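Local coordinates for MtVAO615 (Myceliophthora thermophila, PDB 6F72), which is probably an oxidoreductase that carries bicovalently bound FAD and reacts rapidly with molecular oxygen once reduced, its substrate still being unknown, at residues 139-153 against 163-175. Sequence-based numbering, arbitrary orientation.
Sequences ALKFAQKHNVRIVIK and STGKGALSLWMHN. With FAD (flavin-adenine dinucleotide), chain E.
K153 and W172 form the last bridge of a parallel strand pair, and the lysine can be traced atom by atom. Its CB meets S163 O at 3.5 Å and S170 OG slightly farther off; CG, anti to the backbone N (chi1 -171°), stays over the same carbonyl and the CB of S163. K153 CD is a more distant neighbour of S163 O, at 4.1 Å. A bend at the third torsion (chi3 86°) brings CE alongside the indole, 3.5 Å from W172 CD1, and the fourth then sets NZ. This tip shares a water with W172 NE1, the water lying in the indole plane, and donates to the backbone oxygens of A94 and D97. Pairing is parallel in its bonding: V151 N donates to L169 O, and V151 O accepts from L171 N at 2.7 Å, nearly straight at 169°. The extended R149 side chain lays one guanidinium face over G165 CA, NH1 being 3.5 Å from that carbon, while an in-plane water links NH1 to K166 O and a second, held weakly by NH2, donates to T164 O. With an alanine here, the two waters would probably lose their guanidinium partner and G165 its cover. At the other end S163 OG donates to FAD O1A at 2.7 Å, and I152 O accepts from the ribose O2B. I152 and L171 face V288 of strand 288-298, whereas L169 and L171 pack against helix 133-146, A139 CB lying tightly at 3.5 Å from L171 CD2. Within the FAD-binding PCMH-type domain, strand 126-129, helix 133-146 and strand 150-153 form a beta-alpha-beta crossover, with strand 169-172 between the two strands.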
loop_
_atom_site.group_PDB
_atom_site.type_symbol
_atom_site.label_atom_id
_atom_site.label_comp_id
_atom_site.label_asym_id
_atom_site.label_seq_id
_atom_site.Cartn_x
_atom_site.Cartn_y
_atom_site.Cartn_z
ATOM N N ALA A 139 1.941 -0.976 25.979
ATOM C CA ALA A 139 1.494 0.260 25.334
ATOM C C ALA A 139 -0.026 0.387 25.281
ATOM O O ALA A 139 -0.569 1.468 25.560
ATOM C CB ALA A 139 2.097 0.390 23.948
ATOM N N LEU A 140 -0.694 -0.724 24.952
ATOM C CA LEU A 140 -2.158 -0.805 24.955
ATOM C C LEU A 140 -2.737 -0.566 26.347
ATOM O O LEU A 140 -3.700 0.181 26.492
ATOM C CB LEU A 140 -2.647 -2.150 24.389
ATOM C CG LEU A 140 -2.444 -2.498 22.906
ATOM C CD1 LEU A 140 -2.796 -3.956 22.638
ATOM C CD2 LEU A 140 -3.252 -1.597 21.983
ATOM N N LYS A 141 -2.137 -1.179 27.370
ATOM C CA LYS A 141 -2.596 -0.984 28.753
ATOM C C LYS A 141 -2.467 0.479 29.158
ATOM O O LYS A 141 -3.395 1.054 29.743
ATOM C CB LYS A 141 -1.823 -1.858 29.751
ATOM C CG LYS A 141 -2.256 -3.300 29.765
ATOM C CD LYS A 141 -2.216 -3.878 31.172
ATOM C CE LYS A 141 -3.063 -5.140 31.269
ATOM N NZ LYS A 141 -4.465 -4.936 30.789
ATOM N N PHE A 142 -1.312 1.062 28.837
ATOM C CA PHE A 142 -1.011 2.454 29.142
ATOM C C PHE A 142 -1.982 3.398 28.437
ATOM O O PHE A 142 -2.557 4.290 29.077
ATOM C CB PHE A 142 0.432 2.784 28.751
ATOM C CG PHE A 142 0.818 4.221 28.995
ATOM C CD1 PHE A 142 0.610 5.195 28.014
ATOM C CD2 PHE A 142 1.384 4.605 30.212
ATOM C CE1 PHE A 142 0.966 6.519 28.246
ATOM C CE2 PHE A 142 1.736 5.923 30.441
ATOM C CZ PHE A 142 1.526 6.880 29.457
ATOM N N ALA A 143 -2.147 3.199 27.126
ATOM C CA ALA A 143 -3.023 4.053 26.313
ATOM C C ALA A 143 -4.467 3.949 26.778
ATOM O O ALA A 143 -5.172 4.958 26.841
ATOM C CB ALA A 143 -2.899 3.728 24.835
ATOM N N GLN A 144 -4.884 2.744 27.154
ATOM C CA GLN A 144 -6.232 2.543 27.680
ATOM C C GLN A 144 -6.408 3.150 29.085
ATOM O O GLN A 144 -7.432 3.778 29.368
ATOM C CB GLN A 144 -6.685 1.068 27.535
ATOM C CG GLN A 144 -6.910 0.707 26.046
ATOM C CD GLN A 144 -7.247 -0.765 25.733
ATOM O OE1 GLN A 144 -8.365 -1.244 26.001
ATOM N NE2 GLN A 144 -6.298 -1.469 25.094
ATOM N N LYS A 145 -5.390 3.020 29.938
ATOM C CA LYS A 145 -5.390 3.683 31.251
ATOM C C LYS A 145 -5.464 5.212 31.110
ATOM O O LYS A 145 -6.206 5.869 31.850
ATOM C CB LYS A 145 -4.161 3.274 32.077
ATOM C CG LYS A 145 -4.131 3.827 33.498
ATOM C CD LYS A 145 -2.734 3.751 34.099
ATOM C CE LYS A 145 -2.645 4.522 35.400
ATOM N NZ LYS A 145 -1.420 4.125 36.139
ATOM N N HIS A 146 -4.724 5.754 30.140
ATOM C CA HIS A 146 -4.544 7.214 29.994
ATOM C C HIS A 146 -5.338 7.894 28.887
ATOM O O HIS A 146 -5.149 9.095 28.640
ATOM C CB HIS A 146 -3.059 7.558 29.850
ATOM C CG HIS A 146 -2.275 7.308 31.095
ATOM N ND1 HIS A 146 -2.423 8.075 32.230
ATOM C CD2 HIS A 146 -1.362 6.358 31.398
ATOM C CE1 HIS A 146 -1.619 7.618 33.175
ATOM N NE2 HIS A 146 -0.964 6.577 32.694
ATOM N N ASN A 147 -6.208 7.124 28.224
ATOM C CA ASN A 147 -7.085 7.624 27.166
ATOM C C ASN A 147 -6.305 8.223 25.981
ATOM O O ASN A 147 -6.702 9.236 25.390
ATOM C CB ASN A 147 -8.124 8.590 27.761
ATOM C CG ASN A 147 -9.213 8.958 26.786
ATOM O OD1 ASN A 147 -9.658 8.141 25.972
ATOM N ND2 ASN A 147 -9.647 10.202 26.857
ATOM N N VAL A 148 -5.195 7.574 25.634
ATOM C CA VAL A 148 -4.368 7.984 24.495
ATOM C C VAL A 148 -4.778 7.212 23.233
ATOM O O VAL A 148 -5.007 5.990 23.281
ATOM C CB VAL A 148 -2.853 7.810 24.795
ATOM C CG1 VAL A 148 -1.990 8.101 23.579
ATOM C CG2 VAL A 148 -2.426 8.719 25.949
ATOM N N ARG A 149 -4.888 7.940 22.117
ATOM C CA ARG A 149 -5.050 7.336 20.798
ATOM C C ARG A 149 -3.857 6.446 20.421
ATOM O O ARG A 149 -2.702 6.875 20.440
ATOM C CB ARG A 149 -5.245 8.424 19.743
ATOM C CG ARG A 149 -5.517 7.921 18.331
ATOM C CD ARG A 149 -5.458 9.067 17.324
ATOM N NE ARG A 149 -5.320 8.530 15.977
ATOM C CZ ARG A 149 -5.470 9.211 14.846
ATOM N NH1 ARG A 149 -5.760 10.506 14.860
ATOM N NH2 ARG A 149 -5.332 8.577 13.687
ATOM N N ILE A 150 -4.165 5.199 20.078
ATOM C CA ILE A 150 -3.187 4.297 19.495
ATOM C C ILE A 150 -3.111 4.516 17.997
ATOM O O ILE A 150 -4.132 4.637 17.321
ATOM C CB ILE A 150 -3.482 2.811 19.850
ATOM C CG1 ILE A 150 -3.094 2.529 21.317
ATOM C CG2 ILE A 150 -2.780 1.845 18.893
ATOM C CD1 ILE A 150 -1.598 2.465 21.598
ATOM N N VAL A 151 -1.890 4.587 17.496
ATOM C CA VAL A 151 -1.640 4.574 16.068
ATOM C C VAL A 151 -0.743 3.376 15.828
ATOM O O VAL A 151 0.031 2.994 16.711
ATOM C CB VAL A 151 -0.992 5.917 15.603
ATOM C CG1 VAL A 151 0.035 5.727 14.493
ATOM C CG2 VAL A 151 -2.072 6.891 15.169
ATOM N N ILE A 152 -0.849 2.784 14.647
ATOM C CA ILE A 152 0.054 1.715 14.264
ATOM C C ILE A 152 0.819 2.111 13.008
ATOM O O ILE A 152 0.217 2.428 11.984
ATOM C CB ILE A 152 -0.686 0.352 14.086
ATOM C CG1 ILE A 152 -1.495 -0.004 15.347
ATOM C CG2 ILE A 152 0.310 -0.762 13.771
ATOM C CD1 ILE A 152 -2.549 -1.093 15.159
ATOM N N LYS A 153 2.143 2.072 13.083
ATOM C CA LYS A 153 2.962 2.435 11.933
ATOM C C LYS A 153 4.025 1.397 11.672
ATOM O O LYS A 153 4.751 1.000 12.575
ATOM C CB LYS A 153 3.617 3.839 12.084
ATOM C CG LYS A 153 4.284 4.287 10.780
ATOM C CD LYS A 153 5.241 5.456 10.882
ATOM C CE LYS A 153 6.639 4.999 11.246
ATOM N NZ LYS A 153 7.691 5.855 10.636
ATOM N N SER A 163 -1.448 5.634 9.175
ATOM C CA SER A 163 -0.358 5.352 10.090
ATOM C C SER A 163 0.265 6.581 10.813
ATOM O O SER A 163 1.347 6.457 11.371
ATOM C CB SER A 163 0.697 4.482 9.391
ATOM O OG SER A 163 1.270 5.139 8.278
ATOM N N THR A 164 -0.390 7.753 10.768
ATOM C CA THR A 164 -0.143 8.854 11.731
ATOM C C THR A 164 -1.401 9.207 12.516
ATOM O O THR A 164 -2.493 8.698 12.233
ATOM C CB THR A 164 0.372 10.195 11.130
ATOM O OG1 THR A 164 -0.128 10.422 9.798
ATOM C CG2 THR A 164 1.911 10.359 11.248
ATOM N N GLY A 165 -1.226 10.073 13.510
ATOM C CA GLY A 165 -2.318 10.645 14.286
ATOM C C GLY A 165 -1.779 11.640 15.300
ATOM O O GLY A 165 -0.885 11.315 16.083
ATOM N N LYS A 166 -2.307 12.863 15.252
ATOM C CA LYS A 166 -1.974 13.925 16.195
ATOM C C LYS A 166 -2.256 13.460 17.629
ATOM O O LYS A 166 -3.302 12.864 17.897
ATOM C CB LYS A 166 -2.781 15.186 15.848
ATOM C CG LYS A 166 -2.587 16.355 16.800
ATOM C CD LYS A 166 -3.507 17.511 16.478
ATOM C CE LYS A 166 -2.837 18.501 15.538
ATOM N NZ LYS A 166 -3.561 19.807 15.482
ATOM N N GLY A 167 -1.291 13.707 18.523
ATOM C CA GLY A 167 -1.397 13.376 19.949
ATOM C C GLY A 167 -1.388 11.897 20.289
ATOM O O GLY A 167 -1.809 11.511 21.383
ATOM N N ALA A 168 -0.892 11.075 19.366
ATOM C CA ALA A 168 -0.998 9.628 19.491
ATOM C C ALA A 168 0.258 8.960 20.037
ATOM O O ALA A 168 1.379 9.490 19.903
ATOM C CB ALA A 168 -1.366 9.004 18.158
ATOM N N LEU A 169 0.039 7.808 20.674
ATOM C CA LEU A 169 1.084 6.839 20.946
ATOM C C LEU A 169 1.084 5.850 19.788
ATOM O O LEU A 169 0.054 5.228 19.504
ATOM C CB LEU A 169 0.806 6.113 22.269
ATOM C CG LEU A 169 1.817 5.061 22.733
ATOM C CD1 LEU A 169 3.128 5.723 23.109
ATOM C CD2 LEU A 169 1.255 4.261 23.895
ATOM N N SER A 170 2.227 5.722 19.119
ATOM C CA SER A 170 2.330 4.878 17.928
ATOM C C SER A 170 3.042 3.563 18.214
ATOM O O SER A 170 4.103 3.545 18.837
ATOM C CB SER A 170 3.035 5.617 16.785
ATOM O OG SER A 170 3.371 4.736 15.718
ATOM N N LEU A 171 2.444 2.466 17.749
ATOM C CA LEU A 171 3.077 1.160 17.816
ATOM C C LEU A 171 3.877 1.008 16.547
ATOM O O LEU A 171 3.328 0.835 15.453
ATOM C CB LEU A 171 2.048 0.040 17.987
ATOM C CG LEU A 171 1.105 0.226 19.177
ATOM C CD1 LEU A 171 -0.049 -0.756 19.132
ATOM C CD2 LEU A 171 1.870 0.135 20.492
ATOM N N TRP A 172 5.188 1.127 16.704
ATOM C CA TRP A 172 6.086 1.163 15.568
ATOM C C TRP A 172 6.636 -0.229 15.367
ATOM O O TRP A 172 7.423 -0.702 16.175
ATOM C CB TRP A 172 7.194 2.206 15.794
ATOM C CG TRP A 172 8.146 2.411 14.653
ATOM C CD1 TRP A 172 7.833 2.484 13.331
ATOM C CD2 TRP A 172 9.564 2.628 14.738
ATOM N NE1 TRP A 172 8.958 2.706 12.577
ATOM C CE2 TRP A 172 10.038 2.809 13.412
ATOM C CE3 TRP A 172 10.483 2.683 15.801
ATOM C CZ2 TRP A 172 11.394 3.037 13.113
ATOM C CZ3 TRP A 172 11.842 2.913 15.504
ATOM C CH2 TRP A 172 12.277 3.082 14.161
ATOM N N MET A 173 6.220 -0.856 14.271
ATOM C CA MET A 173 6.417 -2.283 14.001
ATOM C C MET A 173 7.589 -2.559 13.078
ATOM O O MET A 173 7.921 -3.728 12.832
ATOM C CB MET A 173 5.148 -2.880 13.340
ATOM C CG MET A 173 3.844 -2.480 14.005
ATOM S SD MET A 173 3.833 -2.772 15.789
ATOM C CE MET A 173 3.714 -4.549 15.776
ATOM N N HIS A 174 8.201 -1.485 12.584
ATOM C CA HIS A 174 9.271 -1.504 11.574
ATOM C C HIS A 174 10.434 -2.458 11.832
ATOM O O HIS A 174 11.017 -2.996 10.884
ATOM C CB HIS A 174 9.817 -0.072 11.392
ATOM C CG HIS A 174 10.987 0.038 10.462
ATOM N ND1 HIS A 174 10.946 -0.391 9.153
ATOM C CD2 HIS A 174 12.224 0.558 10.648
ATOM C CE1 HIS A 174 12.116 -0.165 8.579
ATOM N NE2 HIS A 174 12.906 0.419 9.463
ATOM N N ASN A 175 10.760 -2.663 13.106
ATOM C CA ASN A 175 11.964 -3.390 13.484
ATOM C C ASN A 175 11.723 -4.866 13.792
ATOM O O ASN A 175 12.644 -5.559 14.189
ATOM C CB ASN A 175 12.633 -2.711 14.663
ATOM C CG ASN A 175 13.029 -1.298 14.358
ATOM O OD1 ASN A 175 13.830 -1.051 13.456
ATOM N ND2 ASN A 175 12.453 -0.355 15.095
HETATM P PA FAD E . 1.942 1.717 6.840
HETATM O O1A FAD E . 1.522 3.121 6.490
HETATM O O2A FAD E . 2.988 1.582 7.911
HETATM O O5B FAD E . 0.628 0.888 7.248
HETATM C C5B FAD E . -0.591 0.991 6.511
HETATM C C4B FAD E . -1.797 0.646 7.377
HETATM O O4B FAD E . -1.639 -0.666 7.922
HETATM C C3B FAD E . -2.008 1.569 8.562
HETATM O O3B FAD E . -3.424 1.697 8.742
HETATM C C2B FAD E . -1.413 0.825 9.746
HETATM O O2B FAD E . -2.072 1.157 10.971
HETATM C C1B FAD E . -1.643 -0.626 9.359
HETATM N N9A FAD E . -0.601 -1.567 9.835
HETATM C C8A FAD E . 0.621 -1.731 9.286
HETATM N N7A FAD E . 1.312 -2.702 9.935
HETATM C C5A FAD E . 0.518 -3.175 10.909
HETATM C C6A FAD E . 0.633 -4.208 11.962
HETATM N N6A FAD E . 1.778 -4.916 12.082
HETATM N N1A FAD E . -0.420 -4.399 12.789
HETATM C C2A FAD E . -1.564 -3.688 12.679
HETATM N N3A FAD E . -1.739 -2.732 11.732
HETATM C C4A FAD E . -0.752 -2.436 10.838
HETATM N N1 FAD E . 0.096 -1.644 -2.997
HETATM C C2 FAD E . -0.117 -2.658 -3.872
HETATM O O2 FAD E . -1.107 -3.409 -3.703
HETATM N N3 FAD E . 0.707 -2.879 -4.920
HETATM C C4 FAD E . 1.782 -2.122 -5.192
HETATM O O4 FAD E . 2.515 -2.363 -6.177
HETATM C C4X FAD E . 2.085 -1.002 -4.273
HETATM N N5 FAD E . 3.155 -0.201 -4.463
HETATM C C5X FAD E . 3.429 0.835 -3.618
HETATM C C6 FAD E . 4.555 1.659 -3.833
HETATM C C7 FAD E . 4.816 2.720 -2.938
HETATM C C7M FAD E . 6.027 3.600 -3.192
HETATM C C8 FAD E . 3.909 2.964 -1.758
HETATM C C8M FAD E . 4.157 4.015 -0.686
HETATM C C9 FAD E . 2.806 2.137 -1.565
HETATM C C9A FAD E . 2.527 1.087 -2.444
HETATM N N10 FAD E . 1.412 0.243 -2.221
HETATM C C10 FAD E . 1.153 -0.803 -3.132
HETATM C "C1'" FAD E . 0.501 0.514 -1.111
HETATM C "C2'" FAD E . 0.549 -0.372 0.097
HETATM O "O2'" FAD E . -0.061 -1.613 -0.252
HETATM C "C3'" FAD E . -0.272 0.353 1.157
HETATM O "O3'" FAD E . 0.135 1.734 1.270
HETATM C "C4'" FAD E . -0.162 -0.336 2.509
HETATM O "O4'" FAD E . -1.122 0.225 3.407
HETATM C "C5'" FAD E . 1.260 -0.260 3.069
HETATM O "O5'" FAD E . 1.331 -0.815 4.373
HETATM P P FAD E . 2.639 -0.561 5.271
HETATM O O1P FAD E . 3.856 -0.856 4.442
HETATM O O2P FAD E . 2.372 -1.271 6.578
HETATM O O3P FAD E . 2.550 1.032 5.521
HETATM O O HOH W 1 -5.939 12.447 17.077
HETATM O O HOH W 2 -4.055 10.667 22.347
HETATM O O HOH W 3 -4.389 6.766 11.836
HETATM O O HOH W 4 8.701 3.244 9.630
#